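Local coordinates for protein erythrocyte binding antigen 140 (Plasmodium falciparum, PDB 4GF2) that probably binds a host receptor on the red cell surface through its paired Duffy-binding-like domains, as an adhesin of erythrocyte invasion, at residues A[188-191]-A[192-195]; A[203-207]-A[208-212]; A[246-250]-A[251-255]; A[264-267]-A[268-272]; A[437-440]-A[441-445]. The protein carries 3 engineered substitutions. All blocks are in the same frame, centred on the assembly; numbering follows the deposited sequence.

Contact 1: A[188-191]-A[192-195]; sequences LMEK and KRLF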
# COMPACT_ATOMS: atom_id res chain seq x y z
N LEU A 188 -14.25 5.39 19.62
CA LEU A 188 -14.31 6.81 19.28
C LEU A 188 -13.15 7.57 19.90
O LEU A 188 -12.66 8.55 19.34
CB LEU A 188 -15.64 7.41 19.73
CG LEU A 188 -16.87 6.86 19.01
CD1 LEU A 188 -18.15 7.42 19.61
CD2 LEU A 188 -16.81 7.14 17.52
N MET A 189 -12.70 7.12 21.06
CA MET A 189 -11.62 7.80 21.76
C MET A 189 -10.31 7.58 21.01
O MET A 189 -9.59 8.54 20.70
CB MET A 189 -11.51 7.28 23.20
CG MET A 189 -10.47 7.99 24.04
SD MET A 189 -10.64 7.63 25.80
CE MET A 189 -10.33 5.86 25.82
N GLU A 190 -10.01 6.33 20.71
CA GLU A 190 -8.77 6.00 20.03
C GLU A 190 -8.80 6.57 18.61
O GLU A 190 -7.76 6.94 18.05
CB GLU A 190 -8.56 4.48 20.03
CG GLU A 190 -7.32 3.99 19.30
CD GLU A 190 -6.03 4.49 19.92
OE1 GLU A 190 -6.08 5.16 20.97
OE2 GLU A 190 -4.95 4.20 19.36
N LYS A 191 -10.00 6.66 18.04
CA LYS A 191 -10.17 7.20 16.69
C LYS A 191 -9.78 8.68 16.65
O LYS A 191 -9.01 9.10 15.79
CB LYS A 191 -11.62 7.01 16.24
CG LYS A 191 -11.94 7.56 14.87
CD LYS A 191 -13.13 6.84 14.26
CE LYS A 191 -14.08 7.80 13.55
NZ LYS A 191 -13.43 8.50 12.42
N LYS A 192 -10.31 9.46 17.59
CA LYS A 192 -9.95 10.87 17.71
C LYS A 192 -8.44 11.02 17.84
O LYS A 192 -7.81 11.76 17.08
CB LYS A 192 -10.61 11.50 18.93
CG LYS A 192 -12.10 11.77 18.79
CD LYS A 192 -12.64 12.46 20.03
CE LYS A 192 -14.16 12.59 20.00
NZ LYS A 192 -14.69 13.26 21.22
N ARG A 193 -7.87 10.32 18.81
CA ARG A 193 -6.45 10.45 19.11
C ARG A 193 -5.60 10.16 17.87
O ARG A 193 -4.72 10.94 17.52
CB ARG A 193 -6.05 9.51 20.24
CG ARG A 193 -4.65 9.74 20.77
CD ARG A 193 -4.25 8.65 21.76
NE ARG A 193 -4.02 7.37 21.10
CZ ARG A 193 -2.90 7.04 20.46
NH1 ARG A 193 -1.90 7.91 20.37
NH2 ARG A 193 -2.78 5.85 19.89
N LEU A 194 -5.88 9.05 17.20
CA LEU A 194 -5.10 8.68 16.03
C LEU A 194 -5.25 9.71 14.91
O LEU A 194 -4.32 9.95 14.15
CB LEU A 194 -5.50 7.29 15.53
CG LEU A 194 -5.05 6.11 16.40
CD1 LEU A 194 -5.65 4.82 15.88
CD2 LEU A 194 -3.53 6.01 16.45
N PHE A 195 -6.42 10.33 14.82
CA PHE A 195 -6.66 11.30 13.76
C PHE A 195 -6.00 12.65 14.07
O PHE A 195 -5.56 13.35 13.17
CB PHE A 195 -8.15 11.49 13.50
CG PHE A 195 -8.44 12.04 12.13
CD1 PHE A 195 -8.46 11.21 11.03
CD2 PHE A 195 -8.69 13.39 11.95
CE1 PHE A 195 -8.72 11.71 9.76
CE2 PHE A 195 -8.95 13.90 10.69
CZ PHE A 195 -8.97 13.06 9.60
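Glu190 and Arg193 form the salt bridge of this helical turn. They sit three residues apart and run side by side, pointing the same way. Arg193 grips the carboxylate side-on with two nitrogens, one to each oxygen. Its NE donates to Glu190 OE1 at 3.0 Å in a nearly straight bond, 171° at the hydrogen. Its NH2 donates to Glu190 OE2 at 2.8 Å. Both carboxylate oxygens are met on the syn side, but the two planes stand 38° apart, so the fork is twisted. The Glu190 chain bends at chi2 (63°), which turns the carboxylate along the helix to Arg193. Two bonds to one flat group limit its rotation.

Van der Waals contact follows at the next position: Leu194 CD1 is 3.9 Å from Glu190 CG, and Leu194 CG lies 3.5 Å from the carboxylate oxygen Glu190 OE2.

Backbone bonds set the spacing. Lys192 N, Arg193 N, Leu194 N and Phe195 N donate to the carbonyls of Leu188, Met189, Glu190 and Lys191, the i to i+4 pattern of an alpha helix. Lys192 CG also passes 3.3 Å from Leu188 O.

The turn belongs to helix 175-202 of the first Duffy-binding domain. Glu190, Lys191 and Leu194 touch Phe225 of helix 213-242. Lys191 NZ bonds to Tyr222 OH, and the Tyr222 ring meets Phe195 edge-to-face.

Contact 2: A[203-207]-A[208-212]; sequences VENKK and YEACF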
# COMPACT_ATOMS: atom_id res chain seq x y z
N VAL A 203 -0.60 18.23 8.81
CA VAL A 203 -1.01 19.62 8.71
C VAL A 203 -2.21 19.72 7.77
O VAL A 203 -3.30 19.27 8.12
CB VAL A 203 0.15 20.51 8.22
CG1 VAL A 203 -0.22 21.98 8.34
CG2 VAL A 203 1.41 20.21 9.02
N GLU A 204 -2.02 20.29 6.59
CA GLU A 204 -3.08 20.36 5.58
C GLU A 204 -2.70 19.57 4.34
O GLU A 204 -3.46 19.52 3.37
CB GLU A 204 -3.37 21.82 5.20
CG GLU A 204 -3.89 22.67 6.35
CD GLU A 204 -4.43 24.01 5.90
OE1 GLU A 204 -3.70 24.76 5.22
OE2 GLU A 204 -5.59 24.32 6.24
N ASN A 205 -1.53 18.95 4.37
CA ASN A 205 -1.06 18.15 3.24
C ASN A 205 -1.00 18.96 1.95
O ASN A 205 -1.24 18.44 0.86
CB ASN A 205 -1.98 16.94 3.05
CG ASN A 205 -1.37 15.89 2.14
OD1 ASN A 205 -0.15 15.74 2.06
ND2 ASN A 205 -2.22 15.16 1.43
N LYS A 206 -0.66 20.24 2.08
CA LYS A 206 -0.51 21.10 0.90
C LYS A 206 0.96 21.25 0.51
O LYS A 206 1.28 21.91 -0.48
CB LYS A 206 -1.12 22.48 1.17
CG LYS A 206 -2.64 22.46 1.25
CD LYS A 206 -3.19 23.78 1.76
CE LYS A 206 -4.71 23.78 1.78
NZ LYS A 206 -5.27 25.02 2.37
N LYS A 207 1.84 20.64 1.28
CA LYS A 207 3.27 20.67 1.00
C LYS A 207 3.80 19.25 0.84
O LYS A 207 4.93 18.95 1.22
CB LYS A 207 4.02 21.37 2.14
CG LYS A 207 3.65 22.84 2.32
CD LYS A 207 4.34 23.42 3.55
CE LYS A 207 4.14 24.92 3.65
NZ LYS A 207 4.77 25.48 4.88
N TYR A 208 2.96 18.38 0.28
CA TYR A 208 3.35 17.00 0.02
C TYR A 208 3.76 16.26 1.29
O TYR A 208 4.62 15.39 1.25
CB TYR A 208 4.47 16.95 -1.02
CG TYR A 208 4.06 17.50 -2.36
CD1 TYR A 208 2.92 17.03 -3.01
CD2 TYR A 208 4.79 18.51 -2.98
CE1 TYR A 208 2.53 17.54 -4.23
CE2 TYR A 208 4.41 19.02 -4.21
CZ TYR A 208 3.28 18.53 -4.83
OH TYR A 208 2.88 19.03 -6.04
N GLU A 209 3.14 16.61 2.41
CA GLU A 209 3.45 15.97 3.69
C GLU A 209 3.15 14.48 3.65
O GLU A 209 3.89 13.67 4.21
CB GLU A 209 2.66 16.62 4.83
CG GLU A 209 3.17 17.98 5.26
CD GLU A 209 2.46 19.12 4.56
OE1 GLU A 209 1.96 18.91 3.44
OE2 GLU A 209 2.39 20.23 5.15
N ALA A 210 2.05 14.11 2.99
CA ALA A 210 1.63 12.71 2.93
C ALA A 210 2.58 11.87 2.09
O ALA A 210 2.44 10.66 2.02
CB ALA A 210 0.22 12.61 2.39
N CYS A 211 3.55 12.52 1.45
CA CYS A 211 4.53 11.82 0.65
C CYS A 211 5.75 11.39 1.48
O CYS A 211 6.67 10.78 0.96
CB CYS A 211 4.99 12.68 -0.53
SG CYS A 211 3.63 13.36 -1.54
N PHE A 212 5.73 11.69 2.78
CA PHE A 212 6.87 11.37 3.64
C PHE A 212 6.45 10.68 4.94
O PHE A 212 5.34 10.87 5.43
CB PHE A 212 7.67 12.63 3.95
CG PHE A 212 8.13 13.36 2.72
CD1 PHE A 212 9.23 12.92 2.01
CD2 PHE A 212 7.45 14.48 2.27
CE1 PHE A 212 9.65 13.58 0.87
CE2 PHE A 212 7.87 15.15 1.13
CZ PHE A 212 8.97 14.70 0.43
O HOH W 1 0.39 18.24 -1.23
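Glu209 folds back over the turn, and its carboxylate takes the amide of Lys207. Lys207 N donates to Glu209 OE1 at 2.8 Å, on the syn side, tilted out of the carboxylate plane. The same oxygen lies 3.1 Å from Asn205 CA. The other oxygen rests on aliphatic carbon: Glu209 OE2 is 3.6 Å from Lys207 CB and 3.8 Å from Val203 CB. A bend at chi2 (94°) carries the carboxylate back to the loop.

The second side-chain bond runs the other way. Asn205 OD1 accepts from Ala210 N at 2.9 Å, with the donor 36° above the plane of the carbonyl. Asn205 CG stands anti to its backbone nitrogen (chi1 -166°), which sends the amide forward to the short 3-10 turn 209-211. Ala210 CB packs 3.2 Å from the same Asn205 OD1.

A water bridges the backbone: it donates to Asn205 O and accepts from Tyr208 N. Further out, Asn205 ND2 bonds to the carbonyls of Asp277 and Asp280, so both ends of this buried amide are engaged. Lys206 NZ pairs with Glu204 OE1 within the loop.

This loop joins helix 175-202 to helix 213-242. The Cys211-Cys281 disulfide ties it to the chain after helix 273-279, and the Tyr208 ring meets that of Tyr283. Phe212 is the N-cap residue of helix 213-242.

Contact 3: A[246-250]-A[251-255]; sequences GVDKN and NFLND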
# COMPACT_ATOMS: atom_id res chain seq x y z
N GLY A 246 -31.84 -13.24 15.79
CA GLY A 246 -31.40 -12.65 14.54
C GLY A 246 -32.07 -11.33 14.21
O GLY A 246 -32.25 -10.99 13.04
N VAL A 247 -32.43 -10.58 15.24
CA VAL A 247 -33.11 -9.29 15.06
C VAL A 247 -32.42 -8.18 15.84
O VAL A 247 -31.93 -8.41 16.95
CB VAL A 247 -34.58 -9.38 15.49
CG1 VAL A 247 -35.24 -8.00 15.43
CG2 VAL A 247 -35.33 -10.37 14.63
N ASP A 248 -32.39 -6.99 15.26
CA ASP A 248 -31.87 -5.81 15.95
C ASP A 248 -32.89 -5.33 16.98
O ASP A 248 -33.48 -4.26 16.82
CB ASP A 248 -31.57 -4.70 14.95
CG ASP A 248 -30.80 -3.54 15.56
OD1 ASP A 248 -30.55 -3.57 16.79
OD2 ASP A 248 -30.44 -2.60 14.82
N LYS A 249 -33.10 -6.12 18.02
CA LYS A 249 -34.08 -5.81 19.05
C LYS A 249 -33.98 -4.34 19.48
O LYS A 249 -32.93 -3.89 19.93
CB LYS A 249 -33.90 -6.74 20.25
CG LYS A 249 -34.91 -6.54 21.37
CD LYS A 249 -36.29 -7.04 20.96
CE LYS A 249 -37.28 -6.95 22.10
NZ LYS A 249 -38.62 -7.48 21.72
N ASN A 250 -35.08 -3.61 19.32
CA ASN A 250 -35.19 -2.23 19.80
C ASN A 250 -34.21 -1.27 19.13
O ASN A 250 -33.81 -0.27 19.72
CB ASN A 250 -34.99 -2.19 21.31
CG ASN A 250 -36.03 -2.99 22.06
OD1 ASN A 250 -36.82 -3.72 21.45
ND2 ASN A 250 -36.04 -2.87 23.38
N ASN A 251 -33.84 -1.57 17.89
CA ASN A 251 -32.98 -0.68 17.12
C ASN A 251 -31.68 -0.34 17.83
O ASN A 251 -31.03 0.66 17.52
CB ASN A 251 -33.72 0.62 16.79
CG ASN A 251 -35.04 0.37 16.10
OD1 ASN A 251 -35.09 0.15 14.89
ND2 ASN A 251 -36.12 0.40 16.87
N PHE A 252 -31.29 -1.18 18.78
CA PHE A 252 -30.06 -0.95 19.53
C PHE A 252 -28.91 -0.63 18.59
O PHE A 252 -28.29 0.43 18.70
CB PHE A 252 -29.72 -2.17 20.39
CG PHE A 252 -28.50 -1.99 21.24
CD1 PHE A 252 -28.50 -1.10 22.30
CD2 PHE A 252 -27.34 -2.71 20.98
CE1 PHE A 252 -27.37 -0.94 23.08
CE2 PHE A 252 -26.22 -2.56 21.76
CZ PHE A 252 -26.23 -1.67 22.81
N LEU A 253 -28.63 -1.53 17.66
CA LEU A 253 -27.52 -1.34 16.73
C LEU A 253 -27.77 -0.13 15.84
O LEU A 253 -26.88 0.69 15.64
CB LEU A 253 -27.31 -2.59 15.87
CG LEU A 253 -26.97 -3.86 16.65
CD1 LEU A 253 -26.92 -5.06 15.71
CD2 LEU A 253 -25.66 -3.70 17.39
N ASN A 254 -28.99 -0.03 15.32
CA ASN A 254 -29.37 1.08 14.46
C ASN A 254 -29.19 2.43 15.16
O ASN A 254 -28.42 3.28 14.70
CB ASN A 254 -30.82 0.93 14.01
CG ASN A 254 -31.31 2.12 13.20
OD1 ASN A 254 -32.11 2.92 13.68
ND2 ASN A 254 -30.82 2.24 11.97
N ASP A 255 -29.90 2.61 16.27
CA ASP A 255 -29.76 3.82 17.09
C ASP A 255 -28.29 4.16 17.29
O ASP A 255 -27.87 5.30 17.08
CB ASP A 255 -30.43 3.63 18.45
CG ASP A 255 -31.93 3.46 18.34
OD1 ASP A 255 -32.53 4.06 17.42
OD2 ASP A 255 -32.51 2.74 19.18
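Asp248 reaches into the first turn of helix 252-259 and takes two of its amides, one with each carboxylate oxygen. From Asp248 CB the chain points toward the helix, and CG stands anti to the backbone nitrogen (chi1 -170°). Asp248 CG comes 3.6 Å from Leu253 CB. Asp248 OD1 accepts from Leu253 N at 2.9 Å through its syn lone pair. Asp248 OD2 accepts from Asn254 N at 3.0 Å, also through its syn lone pair. The two bonds fix the rotation of the carboxylate. Asp248 OD2 lies 3.3 Å from Leu253 CB, and the two side chains cross at a slant. The negative group faces the amino end of a helix, which would be expected to favour its charged form.

The backbone adds a bond from Asn251 N to Asp248 O at 2.9 Å. A weak, long one runs from Phe252 N to Lys249 O. Asp248 is the centre of an inverse gamma turn. Asn251 is the N-cap residue by position, but its side chain makes no capping bond.

Phe252 stacks on Tyr240 of helix 213-242 and touches Ile180 of helix 175-202. Leu253 packs against Thr237 and Tyr240 of helix 213-242 and against Ile180 of helix 175-202.

Contact 4: A[264-267]-A[268-272]; sequences DLDD and FFKNE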
# COMPACT_ATOMS: atom_id res chain seq x y z
N ASP A 264 -24.52 2.55 8.92
CA ASP A 264 -24.28 1.14 9.21
C ASP A 264 -22.78 0.86 9.26
O ASP A 264 -21.97 1.76 9.02
CB ASP A 264 -24.95 0.26 8.16
CG ASP A 264 -24.63 0.70 6.75
OD1 ASP A 264 -23.51 1.21 6.52
OD2 ASP A 264 -25.49 0.54 5.86
N LEU A 265 -22.41 -0.38 9.56
CA LEU A 265 -21.01 -0.77 9.65
C LEU A 265 -20.19 -0.13 8.54
O LEU A 265 -19.24 0.60 8.80
CB LEU A 265 -20.85 -2.29 9.59
CG LEU A 265 -21.43 -3.09 10.76
CD1 LEU A 265 -22.67 -3.85 10.32
CD2 LEU A 265 -20.39 -4.04 11.33
N ASP A 266 -20.56 -0.42 7.30
CA ASP A 266 -19.83 0.09 6.15
C ASP A 266 -19.60 1.59 6.27
O ASP A 266 -18.47 2.06 6.28
CB ASP A 266 -20.58 -0.25 4.86
CG ASP A 266 -19.80 0.13 3.61
OD1 ASP A 266 -18.56 0.28 3.70
OD2 ASP A 266 -20.42 0.27 2.54
N ASP A 267 -20.69 2.35 6.36
CA ASP A 267 -20.62 3.80 6.44
C ASP A 267 -19.90 4.24 7.71
O ASP A 267 -19.37 5.35 7.79
CB ASP A 267 -22.02 4.41 6.40
CG ASP A 267 -22.00 5.92 6.41
OD1 ASP A 267 -21.07 6.51 5.83
OD2 ASP A 267 -22.92 6.52 7.01
N PHE A 268 -19.88 3.36 8.71
CA PHE A 268 -19.24 3.65 9.98
C PHE A 268 -17.72 3.69 9.81
O PHE A 268 -17.03 4.44 10.49
CB PHE A 268 -19.62 2.58 11.01
CG PHE A 268 -19.39 2.99 12.44
CD1 PHE A 268 -20.32 3.78 13.10
CD2 PHE A 268 -18.26 2.58 13.12
CE1 PHE A 268 -20.11 4.15 14.42
CE2 PHE A 268 -18.05 2.95 14.43
CZ PHE A 268 -18.98 3.73 15.08
N PHE A 269 -17.21 2.88 8.89
CA PHE A 269 -15.77 2.78 8.67
C PHE A 269 -15.31 3.32 7.32
O PHE A 269 -14.12 3.30 7.01
CB PHE A 269 -15.31 1.33 8.83
CG PHE A 269 -15.57 0.76 10.19
CD1 PHE A 269 -14.80 1.15 11.27
CD2 PHE A 269 -16.58 -0.16 10.38
CE1 PHE A 269 -15.05 0.63 12.53
CE2 PHE A 269 -16.83 -0.68 11.63
CZ PHE A 269 -16.06 -0.29 12.71
N LYS A 270 -16.25 3.79 6.50
CA LYS A 270 -15.88 4.46 5.25
C LYS A 270 -14.99 5.65 5.57
O LYS A 270 -15.40 6.57 6.29
CB LYS A 270 -17.12 4.94 4.49
CG LYS A 270 -17.90 3.85 3.78
CD LYS A 270 -18.78 4.43 2.68
CE LYS A 270 -19.74 3.40 2.11
NZ LYS A 270 -20.88 3.11 3.03
N ASN A 271 -13.76 5.64 5.06
CA ASN A 271 -12.86 6.76 5.26
C ASN A 271 -13.43 8.02 4.63
O ASN A 271 -13.81 8.03 3.46
CB ASN A 271 -11.47 6.46 4.68
CG ASN A 271 -10.60 5.69 5.64
OD1 ASN A 271 -11.06 5.19 6.67
ND2 ASN A 271 -9.31 5.58 5.32
N GLU A 272 -13.50 9.09 5.42
CA GLU A 272 -14.10 10.34 4.96
C GLU A 272 -13.18 11.06 3.99
O GLU A 272 -12.02 10.68 3.81
CB GLU A 272 -14.42 11.24 6.15
CG GLU A 272 -15.45 10.66 7.11
CD GLU A 272 -15.53 11.42 8.43
OE1 GLU A 272 -14.84 12.45 8.56
OE2 GLU A 272 -16.29 10.98 9.32
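Phe268 opens the second segment with its amide against the first turn of the helix. Phe268 N donates to Asp264 O at 2.7 Å, a short bond lying almost in line with the carbonyl. A weak second bond goes to Leu265 O. Phe268 CB sits close to that carbonyl, 3.0 Å from Leu265 O. Phe269 N follows, donating to Asp266 O from well above the carbonyl plane, and weakly to Leu265 O. The rim atom Phe269 CD2 comes within 3.2 Å of Leu265 O. Phe268 CD2 stands 3.6 Å over one face of the Phe269 ring, offset toward the rim.

Lys270 is the first residue to leave helical angles. Its backbone bond to Asp266 O is weak. Its side chain turns back along the helix, and a bend at chi4 (75°) brings the amine down onto Asp266. Lys270 NZ forms a salt bridge with Asp266 OD2 at 2.9 Å, though as a hydrogen bond it is weak. Asp267 OD1 is 4.4 Å from Lys270 NZ, too far for a salt bridge, while Asp267 OD2 bonds to Asn263 N.

The Phe268 ring meets that of Phe187 and Phe269 touches Trp183, both on helix 175-202. Phe269 also meets Met233 on helix 213-242. At the other end Asp264 OD1 accepts from Asp267 N at 3.0 Å, the N-cap bond of a short helix.

Contact 5: A[437-440]-A[441-445]; sequences SLKI and FREKW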
# COMPACT_ATOMS: atom_id res chain seq x y z
N SER A 437 16.98 -16.57 -6.29
CA SER A 437 15.82 -16.55 -5.41
C SER A 437 15.16 -15.18 -5.44
O SER A 437 13.94 -15.06 -5.54
CB SER A 437 16.23 -16.91 -3.98
OG SER A 437 15.10 -16.94 -3.13
N LEU A 438 15.98 -14.13 -5.37
CA LEU A 438 15.47 -12.76 -5.39
C LEU A 438 14.91 -12.40 -6.76
O LEU A 438 13.92 -11.67 -6.86
CB LEU A 438 16.57 -11.78 -5.01
CG LEU A 438 17.11 -11.91 -3.58
CD1 LEU A 438 18.23 -10.91 -3.36
CD2 LEU A 438 16.00 -11.71 -2.56
N LYS A 439 15.54 -12.90 -7.81
CA LYS A 439 15.07 -12.66 -9.16
C LYS A 439 13.65 -13.20 -9.32
O LYS A 439 12.75 -12.49 -9.75
CB LYS A 439 15.99 -13.33 -10.19
CG LYS A 439 15.67 -12.98 -11.64
CD LYS A 439 16.36 -13.90 -12.64
CE LYS A 439 15.82 -15.32 -12.54
NZ LYS A 439 16.01 -16.09 -13.81
N ILE A 440 13.47 -14.47 -8.95
CA ILE A 440 12.17 -15.13 -9.10
C ILE A 440 11.07 -14.34 -8.40
O ILE A 440 9.95 -14.24 -8.91
CB ILE A 440 12.20 -16.57 -8.54
CG1 ILE A 440 13.16 -17.43 -9.37
CG2 ILE A 440 10.81 -17.18 -8.57
CD1 ILE A 440 13.52 -18.74 -8.71
N PHE A 441 11.38 -13.76 -7.25
CA PHE A 441 10.40 -12.95 -6.54
C PHE A 441 10.04 -11.72 -7.36
O PHE A 441 8.87 -11.44 -7.60
CB PHE A 441 10.94 -12.51 -5.17
CG PHE A 441 10.03 -11.55 -4.46
CD1 PHE A 441 9.04 -12.01 -3.61
CD2 PHE A 441 10.17 -10.19 -4.65
CE1 PHE A 441 8.21 -11.12 -2.95
CE2 PHE A 441 9.34 -9.29 -3.99
CZ PHE A 441 8.35 -9.76 -3.15
N ARG A 442 11.05 -10.97 -7.78
CA ARG A 442 10.83 -9.78 -8.58
C ARG A 442 10.03 -10.13 -9.83
O ARG A 442 9.06 -9.45 -10.17
CB ARG A 442 12.16 -9.12 -8.95
CG ARG A 442 12.93 -8.56 -7.75
CD ARG A 442 14.07 -7.66 -8.21
NE ARG A 442 14.88 -8.30 -9.24
CZ ARG A 442 15.93 -9.08 -8.99
NH1 ARG A 442 16.32 -9.32 -7.75
NH2 ARG A 442 16.59 -9.63 -10.00
N GLU A 443 10.43 -11.20 -10.51
CA GLU A 443 9.76 -11.62 -11.73
C GLU A 443 8.28 -11.88 -11.48
O GLU A 443 7.43 -11.46 -12.26
CB GLU A 443 10.45 -12.85 -12.32
CG GLU A 443 11.80 -12.55 -12.95
CD GLU A 443 12.45 -13.78 -13.58
OE1 GLU A 443 11.91 -14.89 -13.40
OE2 GLU A 443 13.49 -13.62 -14.25
N LYS A 444 7.98 -12.57 -10.38
CA LYS A 444 6.59 -12.84 -10.02
C LYS A 444 5.87 -11.55 -9.65
O LYS A 444 4.69 -11.38 -9.95
CB LYS A 444 6.52 -13.84 -8.87
CG LYS A 444 6.90 -15.25 -9.25
CD LYS A 444 6.84 -16.18 -8.04
CE LYS A 444 7.15 -17.62 -8.43
NZ LYS A 444 7.11 -18.52 -7.24
N TRP A 445 6.58 -10.65 -8.99
CA TRP A 445 5.99 -9.39 -8.55
C TRP A 445 5.58 -8.55 -9.76
O TRP A 445 4.51 -7.95 -9.77
CB TRP A 445 6.97 -8.61 -7.68
CG TRP A 445 6.33 -7.46 -6.98
CD1 TRP A 445 5.76 -7.47 -5.75
CD2 TRP A 445 6.20 -6.12 -7.48
NE1 TRP A 445 5.27 -6.22 -5.44
CE2 TRP A 445 5.53 -5.37 -6.49
CE3 TRP A 445 6.57 -5.49 -8.67
CZ2 TRP A 445 5.23 -4.02 -6.65
CZ3 TRP A 445 6.27 -4.15 -8.82
CH2 TRP A 445 5.61 -3.43 -7.82
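The Arg442 guanidinium lies with one face over the backbone of the preceding turn. Lys439 CA stands 3.4 Å above its plane, offset toward the rim, and Leu438 O lies over a face as well. Arg442 NH2 is 3.8 Å from Lys439 CB, and Arg442 NH1 is 3.7 Å from Leu438 CB. A bend at chi3 (-50°) folds the group back over the helix. Its polar atoms are used elsewhere: NH1 bonds to Asn425 OD1 and NH2 to Lys407 O. These bonds hold the buried guanidinium in place.

The Glu443 carboxylate meets the Lys439 chain one turn earlier. Glu443 OE2 lies 3.3 Å from Lys439 CD and 3.6 Å from Lys439 NZ, a long salt bridge. Much of the touching is therefore with aliphatic carbon. Lys439 bends at chi3 (67°), which brings CE and NZ round to that oxygen.

Ile440 and Lys444 lie side by side and point the same way. Ile440 CG2 meets Lys444 CE at 3.7 Å. Lys444 CG also passes 3.2 Å from Ile440 O.

Arg442 N, Glu443 N and Lys444 N donate to the carbonyls four residues back, and Phe441 N does so weakly. Leu438, Phe441, Arg442 and Trp445 turn to helix 415-427. The i to i+4 ladder is that of an alpha helix packed by one side on a neighbouring helix, here in the second Duffy-binding domain of this helical fold.

Contacts 1, 3 and 4 lie on or against helices 175-202 and 213-242, and contact 2 is the loop that joins them. Contact 5 stands apart in the second Duffy-binding domain, its centre about 40 Å from that of contact 1. Contacts 1, 3 and 5 are at the surface; contacts 2 and 4 are partly buried. Contacts 1 and 5 are mid-helix turns with acid-base pairs, a tight two-pronged one in contact 1 and a long one in contact 5. In contact 2, a connecting loop, and contact 3, a loop running into a helix start, side-chain oxygens take backbone N-H groups instead. Contact 4, about 18 Å from contact 3 between centres, combines an N-cap with a salt bridge.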